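Side-chain contacts in putative deoxyribonuclease yjjV (PDB 1ZZM), which probably hydrolyses ester bonds with the help of two divalent metal ions, as a member of the TatD-type metallo-dependent hydrolase family: residues P67-L70 with E71-S74; Q112-L115 with L116-L120; L141-H144 with L145-D149; S162-Q165 with A166-V170. One frame throughout, in Å; residues are numbered along the deposited sequence.

Interaction 1. Residues P67-L70 with E71-S74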
# COMPACT_ATOMS: atom_id res chain seq x y z
N PRO A 67 9.10 3.99 -7.40
CA PRO A 67 10.30 3.59 -8.15
C PRO A 67 10.02 3.27 -9.62
O PRO A 67 10.90 3.42 -10.47
CB PRO A 67 10.82 2.37 -7.36
CG PRO A 67 9.57 1.79 -6.73
CD PRO A 67 8.80 3.04 -6.31
N GLY A 68 8.77 2.89 -9.89
CA GLY A 68 8.38 2.56 -11.26
C GLY A 68 8.35 3.78 -12.16
O GLY A 68 8.37 3.66 -13.38
N MET A 69 8.30 4.96 -11.56
CA MET A 69 8.29 6.22 -12.30
C MET A 69 9.61 6.98 -12.10
O MET A 69 9.66 8.21 -12.21
CB MET A 69 7.13 7.10 -11.82
CG MET A 69 5.75 6.63 -12.29
SD MET A 69 5.16 5.08 -11.59
CE MET A 69 3.42 5.06 -12.25
N LEU A 70 10.68 6.24 -11.82
CA LEU A 70 11.98 6.87 -11.54
C LEU A 70 12.40 7.94 -12.54
O LEU A 70 12.94 8.98 -12.15
CB LEU A 70 13.09 5.81 -11.43
CG LEU A 70 14.44 6.40 -10.99
CD1 LEU A 70 14.28 7.00 -9.61
CD2 LEU A 70 15.53 5.35 -10.98
N GLU A 71 12.13 7.70 -13.82
CA GLU A 71 12.53 8.64 -14.85
C GLU A 71 11.90 10.01 -14.72
O GLU A 71 12.43 10.98 -15.25
CB GLU A 71 12.23 8.06 -16.24
CG GLU A 71 13.03 6.80 -16.56
CD GLU A 71 12.83 6.35 -18.02
OE1 GLU A 71 11.67 6.37 -18.51
OE2 GLU A 71 13.83 5.97 -18.68
N LYS A 72 10.78 10.10 -14.01
CA LYS A 72 10.06 11.34 -13.84
C LYS A 72 10.46 12.13 -12.58
O LYS A 72 10.13 13.29 -12.46
CB LYS A 72 8.55 11.06 -13.79
CG LYS A 72 7.98 10.43 -15.06
CD LYS A 72 6.60 9.85 -14.79
CE LYS A 72 5.67 9.93 -16.03
NZ LYS A 72 4.32 9.34 -15.75
N HIS A 73 11.20 11.51 -11.68
CA HIS A 73 11.55 12.17 -10.42
C HIS A 73 12.83 12.99 -10.46
O HIS A 73 13.91 12.48 -10.78
CB HIS A 73 11.65 11.13 -9.30
CG HIS A 73 10.49 10.18 -9.26
ND1 HIS A 73 9.20 10.58 -9.50
CD2 HIS A 73 10.43 8.86 -8.96
CE1 HIS A 73 8.38 9.55 -9.35
NE2 HIS A 73 9.10 8.49 -9.03
N SER A 74 12.68 14.26 -10.11
CA SER A 74 13.79 15.22 -10.10
C SER A 74 13.90 15.84 -8.72
O SER A 74 13.09 15.54 -7.85
CB SER A 74 13.55 16.34 -11.12
OG SER A 74 12.34 17.04 -10.84
O HOH W 1 11.03 5.10 -15.02
O HOH W 2 15.58 9.75 -12.06

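Interaction 2. Residues Q112-L115 with L116-L120. With ZN (zinc ion), chain D.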
# COMPACT_ATOMS: atom_id res chain seq x y z
N GLN A 112 17.58 4.47 -7.27
CA GLN A 112 16.33 4.13 -6.56
C GLN A 112 16.55 4.20 -5.06
O GLN A 112 15.68 4.67 -4.31
CB GLN A 112 15.87 2.70 -6.86
CG GLN A 112 15.27 2.48 -8.25
CD GLN A 112 14.58 1.14 -8.34
OE1 GLN A 112 13.93 0.70 -7.38
NE2 GLN A 112 14.70 0.48 -9.50
N GLN A 113 17.69 3.67 -4.62
CA GLN A 113 17.96 3.68 -3.17
C GLN A 113 18.20 5.06 -2.62
O GLN A 113 17.80 5.37 -1.49
CB GLN A 113 19.13 2.78 -2.85
CG GLN A 113 18.77 1.33 -3.14
CD GLN A 113 19.94 0.41 -3.03
OE1 GLN A 113 20.28 -0.05 -1.94
NE2 GLN A 113 20.59 0.14 -4.16
N TRP A 114 18.86 5.91 -3.39
CA TRP A 114 19.09 7.28 -2.88
C TRP A 114 17.73 7.96 -2.73
O TRP A 114 17.44 8.65 -1.73
CB TRP A 114 19.96 8.09 -3.86
CG TRP A 114 20.14 9.49 -3.44
CD1 TRP A 114 21.06 9.95 -2.52
CD2 TRP A 114 19.40 10.63 -3.87
NE1 TRP A 114 20.92 11.31 -2.36
CE2 TRP A 114 19.91 11.75 -3.18
CE3 TRP A 114 18.35 10.81 -4.78
CZ2 TRP A 114 19.40 13.05 -3.37
CZ3 TRP A 114 17.85 12.09 -4.97
CH2 TRP A 114 18.38 13.20 -4.26
N LEU A 115 16.89 7.77 -3.74
CA LEU A 115 15.57 8.40 -3.73
C LEU A 115 14.71 7.88 -2.59
O LEU A 115 13.99 8.64 -1.94
CB LEU A 115 14.86 8.19 -5.08
CG LEU A 115 13.46 8.82 -5.16
CD1 LEU A 115 13.56 10.30 -4.84
CD2 LEU A 115 12.89 8.64 -6.59
N LEU A 116 14.76 6.58 -2.36
CA LEU A 116 14.02 6.02 -1.22
C LEU A 116 14.50 6.65 0.09
O LEU A 116 13.70 7.05 0.92
CB LEU A 116 14.24 4.50 -1.13
CG LEU A 116 13.72 3.80 0.12
CD1 LEU A 116 12.17 3.84 0.13
CD2 LEU A 116 14.25 2.37 0.16
N ASP A 117 15.81 6.75 0.29
CA ASP A 117 16.27 7.32 1.55
C ASP A 117 15.89 8.79 1.72
O ASP A 117 15.66 9.23 2.83
CB ASP A 117 17.78 7.09 1.73
CG ASP A 117 18.10 5.68 2.19
OD1 ASP A 117 17.18 4.92 2.56
OD2 ASP A 117 19.30 5.31 2.20
N GLU A 118 15.84 9.56 0.62
CA GLU A 118 15.44 10.95 0.71
C GLU A 118 14.00 11.02 1.23
O GLU A 118 13.64 11.91 2.00
CB GLU A 118 15.50 11.64 -0.66
CG GLU A 118 16.93 12.00 -1.13
CD GLU A 118 17.69 12.84 -0.10
OE1 GLU A 118 17.20 13.92 0.30
OE2 GLU A 118 18.77 12.40 0.32
N GLN A 119 13.17 10.08 0.80
CA GLN A 119 11.78 10.09 1.22
C GLN A 119 11.62 9.53 2.61
O GLN A 119 10.73 9.94 3.35
CB GLN A 119 10.94 9.34 0.20
CG GLN A 119 10.97 10.09 -1.11
CD GLN A 119 10.18 9.41 -2.18
OE1 GLN A 119 10.67 8.48 -2.84
NE2 GLN A 119 8.96 9.83 -2.35
N LEU A 120 12.49 8.59 2.98
CA LEU A 120 12.43 8.04 4.33
C LEU A 120 12.78 9.18 5.29
O LEU A 120 12.23 9.27 6.39
CB LEU A 120 13.39 6.85 4.48
CG LEU A 120 12.93 5.55 3.77
CD1 LEU A 120 13.91 4.44 4.05
CD2 LEU A 120 11.52 5.12 4.24
ZN ZN D . 19.40 3.78 3.33
O HOH W 3 17.23 3.17 0.05
O HOH W 4 19.39 9.76 0.20

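Interaction 3. Residues L141-H144 with L145-D149. With ZN (zinc ion), chain D.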
# COMPACT_ATOMS: atom_id res chain seq x y z
N LEU A 141 15.59 -3.65 0.85
CA LEU A 141 14.65 -2.72 1.46
C LEU A 141 14.74 -2.87 2.97
O LEU A 141 14.81 -1.89 3.69
CB LEU A 141 13.22 -2.98 0.98
CG LEU A 141 12.18 -2.11 1.69
CD1 LEU A 141 12.50 -0.64 1.44
CD2 LEU A 141 10.77 -2.44 1.20
N ALA A 142 14.76 -4.12 3.45
CA ALA A 142 14.88 -4.35 4.90
C ALA A 142 16.17 -3.75 5.47
O ALA A 142 16.19 -3.24 6.60
CB ALA A 142 14.84 -5.85 5.20
N MET A 143 17.26 -3.83 4.71
CA MET A 143 18.52 -3.27 5.16
C MET A 143 18.38 -1.76 5.43
O MET A 143 18.84 -1.27 6.46
CB MET A 143 19.61 -3.53 4.12
CG MET A 143 20.97 -2.93 4.47
SD MET A 143 22.01 -2.84 2.94
CE MET A 143 21.11 -1.51 2.01
N HIS A 144 17.73 -1.04 4.51
CA HIS A 144 17.51 0.40 4.66
C HIS A 144 16.53 0.68 5.81
O HIS A 144 16.76 1.57 6.62
CB HIS A 144 16.94 1.04 3.35
CG HIS A 144 17.93 1.11 2.22
ND1 HIS A 144 19.00 1.97 2.21
CD2 HIS A 144 18.05 0.37 1.08
CE1 HIS A 144 19.74 1.77 1.13
NE2 HIS A 144 19.19 0.79 0.43
N LEU A 145 15.43 -0.08 5.90
CA LEU A 145 14.48 0.18 7.00
C LEU A 145 15.15 -0.00 8.36
O LEU A 145 14.92 0.79 9.30
CB LEU A 145 13.26 -0.74 6.92
CG LEU A 145 12.51 -0.63 5.57
CD1 LEU A 145 11.37 -1.66 5.53
CD2 LEU A 145 11.97 0.77 5.36
N LYS A 146 15.94 -1.06 8.50
CA LYS A 146 16.61 -1.27 9.76
C LYS A 146 17.52 -0.07 10.08
O LYS A 146 17.48 0.47 11.17
CB LYS A 146 17.43 -2.56 9.72
CG LYS A 146 18.10 -2.88 11.09
CD LYS A 146 19.18 -3.93 10.92
CE LYS A 146 19.88 -4.28 12.24
NZ LYS A 146 19.03 -5.18 13.08
N ARG A 147 18.30 0.37 9.11
CA ARG A 147 19.20 1.50 9.32
C ARG A 147 18.56 2.82 9.66
O ARG A 147 19.02 3.53 10.56
CB ARG A 147 20.08 1.71 8.08
CG ARG A 147 21.07 0.61 7.90
CD ARG A 147 22.00 0.86 6.77
NE ARG A 147 23.04 -0.16 6.77
CZ ARG A 147 23.72 -0.52 5.70
NH1 ARG A 147 23.46 0.07 4.54
NH2 ARG A 147 24.65 -1.47 5.78
N HIS A 148 17.49 3.16 8.96
CA HIS A 148 16.89 4.46 9.17
C HIS A 148 15.89 4.59 10.29
O HIS A 148 15.54 5.69 10.68
CB HIS A 148 16.42 4.98 7.82
CG HIS A 148 17.51 4.92 6.79
ND1 HIS A 148 18.74 5.52 7.01
CD2 HIS A 148 17.62 4.25 5.62
CE1 HIS A 148 19.55 5.22 6.01
NE2 HIS A 148 18.90 4.44 5.16
N ASP A 149 15.44 3.45 10.81
CA ASP A 149 14.59 3.39 11.99
C ASP A 149 13.51 4.46 12.07
O ASP A 149 13.59 5.42 12.85
CB ASP A 149 15.54 3.47 13.20
CG ASP A 149 14.83 3.35 14.52
OD1 ASP A 149 13.80 2.64 14.63
OD2 ASP A 149 15.34 3.97 15.47
ZN ZN D . 19.40 3.78 3.33

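Interaction 4. Residues S162-Q165 with A166-V170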
# COMPACT_ATOMS: atom_id res chain seq x y z
N SER A 162 9.30 -14.79 0.65
CA SER A 162 9.52 -15.84 1.64
C SER A 162 9.08 -15.49 3.06
O SER A 162 8.89 -14.33 3.43
CB SER A 162 11.01 -16.19 1.68
OG SER A 162 11.77 -15.16 2.31
N LEU A 163 8.94 -16.52 3.86
CA LEU A 163 8.56 -16.31 5.25
C LEU A 163 9.64 -15.50 5.94
O LEU A 163 9.35 -14.59 6.72
CB LEU A 163 8.39 -17.66 5.94
CG LEU A 163 7.95 -17.59 7.39
CD1 LEU A 163 6.69 -16.83 7.47
CD2 LEU A 163 7.75 -18.99 7.94
N GLN A 164 10.91 -15.82 5.69
CA GLN A 164 11.98 -15.04 6.35
C GLN A 164 11.91 -13.56 5.98
O GLN A 164 12.12 -12.68 6.82
CB GLN A 164 13.38 -15.61 6.04
CG GLN A 164 14.54 -14.72 6.53
CD GLN A 164 14.92 -13.65 5.51
OE1 GLN A 164 15.29 -12.53 5.86
NE2 GLN A 164 14.83 -14.00 4.25
N GLN A 165 11.59 -13.26 4.72
CA GLN A 165 11.53 -11.86 4.33
C GLN A 165 10.38 -11.14 5.02
O GLN A 165 10.55 -10.01 5.47
CB GLN A 165 11.40 -11.74 2.81
CG GLN A 165 12.69 -12.16 2.12
CD GLN A 165 12.54 -12.29 0.63
OE1 GLN A 165 11.47 -12.73 0.12
NE2 GLN A 165 13.62 -11.94 -0.10
N ALA A 166 9.23 -11.80 5.11
CA ALA A 166 8.07 -11.21 5.79
C ALA A 166 8.35 -11.01 7.26
O ALA A 166 8.11 -9.92 7.80
CB ALA A 166 6.84 -12.09 5.62
N GLU A 167 8.86 -12.05 7.93
CA GLU A 167 9.15 -11.95 9.36
C GLU A 167 10.17 -10.86 9.65
O GLU A 167 10.05 -10.16 10.64
CB GLU A 167 9.64 -13.30 9.91
CG GLU A 167 8.62 -14.42 9.76
CD GLU A 167 9.07 -15.71 10.44
OE1 GLU A 167 10.28 -16.01 10.40
OE2 GLU A 167 8.20 -16.41 11.00
N ARG A 168 11.16 -10.69 8.77
CA ARG A 168 12.14 -9.63 8.99
C ARG A 168 11.46 -8.26 8.96
O ARG A 168 11.81 -7.38 9.74
CB ARG A 168 13.25 -9.66 7.94
CG ARG A 168 14.36 -8.64 8.19
CD ARG A 168 15.41 -8.82 7.10
NE ARG A 168 16.55 -7.91 7.19
CZ ARG A 168 17.51 -7.86 6.27
NH1 ARG A 168 17.47 -8.67 5.22
NH2 ARG A 168 18.50 -6.98 6.39
N PHE A 169 10.50 -8.07 8.06
CA PHE A 169 9.80 -6.78 8.01
C PHE A 169 8.96 -6.61 9.29
O PHE A 169 8.93 -5.54 9.89
CB PHE A 169 8.86 -6.74 6.80
CG PHE A 169 9.56 -6.49 5.48
CD1 PHE A 169 10.54 -5.51 5.36
CD2 PHE A 169 9.21 -7.24 4.35
CE1 PHE A 169 11.15 -5.27 4.14
CE2 PHE A 169 9.82 -7.00 3.12
CZ PHE A 169 10.79 -6.01 3.01
N VAL A 170 8.29 -7.68 9.69
CA VAL A 170 7.43 -7.62 10.88
C VAL A 170 8.28 -7.33 12.13
O VAL A 170 7.87 -6.55 13.01
CB VAL A 170 6.68 -8.97 11.05
CG1 VAL A 170 5.90 -9.01 12.37
CG2 VAL A 170 5.70 -9.15 9.90
O HOH W 5 15.24 -9.97 4.10

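Interaction 1. Residues P67-L70 with E71-S74
Met69 and Leu70 each accept an i to i+3 backbone bond, from Lys72 N to Met69 O at 2.8 Å and from His73 N to Leu70 O at 3.1 Å, as in a 3-10 turn. With CG anti to its own carbonyl carbon (chi1 -47°), His73 brings its ring back against the Met69 peptide. Met69 O sits over the centre of one ring face, 3.2 Å above the plane, and Met69 CB packs near the ring at 3.7 Å from His73 NE2. His73 NE2 also bonds to His66 O, which would help fix the rotation of the ring. Replacing His73 by an alanine would probably leave His66 O without this partner and open a gap beside the Met69 peptide. Met69 and Lys72 run side by side, with Met69 CB and Lys72 CD 4.1 Å apart. Beyond this, Lys72 NZ makes a salt bridge to Glu42. One water accepts from Glu71 N at 3.1 Å, and another donates to Leu70 O at 2.8 Å. Residues Pro67 to Leu70 belong to the pocket that holds a glycol chain, probably from the crystallisation liquor. The turn lies between strand 59-63 and helix 75-87, which Ser74 N-caps, and Leu70 and His73 rest on Leu115 of helix 109-125.

Interaction 2. Residues Q112-L115 with L116-L120
Trp114 and Glu118 stand one turn apart on helix 109-125, the helix of a beta-alpha-beta unit between strands 95-101 and 130-135 in this TIM-barrel-like fold. The backbone bonds are regular i to i+4 pairs, such as Leu116 N to Gln112 O at 2.9 Å and Asp117 N to Gln113 O at 3.0 Å.

The main side-chain contact is CH-pi. Glu118 CG lies over one face of the Trp114 six-membered ring, 3.5 Å from its centroid and 13° off the normal. The indole has its CG anti to the backbone N (chi1 176°), which carries the ring toward Glu118. Glu118 bends at chi2, and this sets its carboxylate beyond the ring rim at CZ2 and NE1, with the two planes 22° apart. An alanine in place of Glu118 would probably uncover this ring face and leave the indole freer to turn.

Water adds two polar bridges. One water donates to Trp114 O and to Glu118 OE2, the latter at 2.7 Å, so it ties the carboxylate back to the helix. Another donates to Gln113 O at 2.7 Å and weakly to Asp117 OD1.

Apolar packing joins the helix to its neighbours. Leu116 meets Ile98 of strand 95-101 and Leu141 of helix 138-148. Leu115 meets Leu78 of the neighbouring helix 75-87.

Metal binding completes the account. His144 and His148 hold the same zinc as Asp117. Asp117 OD2 reaches that zinc ion at 1.9 Å.

Interaction 3. Residues L141-H144 with L145-D149
Met143 lies across one face of the Arg147 guanidinium. Its CG sits over the centre of the group, 3.8 Å above the plane, and Met143 SD is 3.6 Å from Arg147 NH1. The methionine chain bends at chi3 (69°), which turns the methyl toward the neighbouring His144 ring. Met143 CE thereby comes over one face of that ring, 3.4 Å above its plane and toward the rim.

His144 and His148 form an i, i+4 metal-binding pair. Their rings point the same way, side by side, with planes only 16° apart. They meet rim to rim, and neither covers the face of the other. His144 ND1 binds the zinc ion at 2.2 Å and His148 NE2 at 2.0 Å. Similar first torsions, with CG anti to the carbonyl carbon, set the rings side by side, but each uses a different nitrogen for the metal. Asp117 supplies the third protein ligand. Gln113 OE1 bonds to the other nitrogen of His144, NE2, and so acts as a second-shell partner. The i to i+4 backbone bond from His148 N to His144 O (2.9 Å) sets the two one turn apart.

On another side of the helix, Leu141 CG and Leu145 CD1 make an apolar contact at 4.0 Å. This zinc is distinct from the pair at the family's two-metal site.

The two segments belong to helix 138-148, between strands 130-135 and 154-156. Leu141 and Leu145 pack on Phe169 of helix 163-171. Leu141 also meets Leu116 of helix 109-125, and Leu145 meets Leu132 of strand 130-135.

Interaction 4. Residues S162-Q165 with A166-V170
Gln165 joins the first turn of helix 163-171 to its cap, and its backbone O accepts from Phe169 N at 3.2 Å. It forms a capping box with Ser162: Gln165 N donates to Ser162 OG at 3.1 Å, and Ser162 N donates back to Gln165 OE1 at 3.0 Å. The second bond is nearly straight, at 174°. With its CG anti to the carbonyl carbon (chi1 -69°) and the chain extended beyond, the Gln165 amide reaches back to the residue before the helix. Its NE2 also bonds to Asp139.

Ala166 N donates to Ser162 O, and Ala166 CB packs on Phe159 and on Val193 of helix 190-196.

Leu163 and Glu167 pack one turn apart. Leu163 CG touches Glu167 CD at 3.8 Å, and Leu163 CD1 is equally far from Glu167 CG. The leucine therefore lies against the aliphatic stem as well as the carboxylate carbon. Their backbones are joined from Glu167 N to Leu163 O at 2.9 Å. Leu163 also touches Val193.

Gln164 and Arg168 run side by side, the amide and guanidinium planes 43° apart. Gln164 OE1 lies 3.9 Å from Arg168 CD. A water accepts from Arg168 NH1 at 2.8 Å and may also bond to Gln164 OE1. Phe169 packs on Leu141 and Leu145 of helix 138-148.

The chemistry is thus divided. The capping box satisfies N-H groups at the start of the helix, which have no acceptor in a preceding turn. The later pairs set apolar carbons of one chain against polar as well as aliphatic parts of the other.

From the N terminus the four contacts follow in series. Each is local to a turn or helix, and none nests within or crosses another. Interaction 1 closes a turn in the loop between strand 59-63 and helix 75-87. Interaction 2 lies on helix 109-125, and the turn packs against its Gln112 and Leu115. Interaction 3, on helix 138-148, shares a zinc ion with interaction 2, so the metal links two successive helices. Interaction 4 starts helix 163-171, whose Arg168 and Phe169 pack on Ala142 and Leu145. Interactions 2 to 4 thus join neighbouring beta-alpha-beta units round the barrel. Interactions 1 and 4 do not touch, their centres being about 27 Å apart.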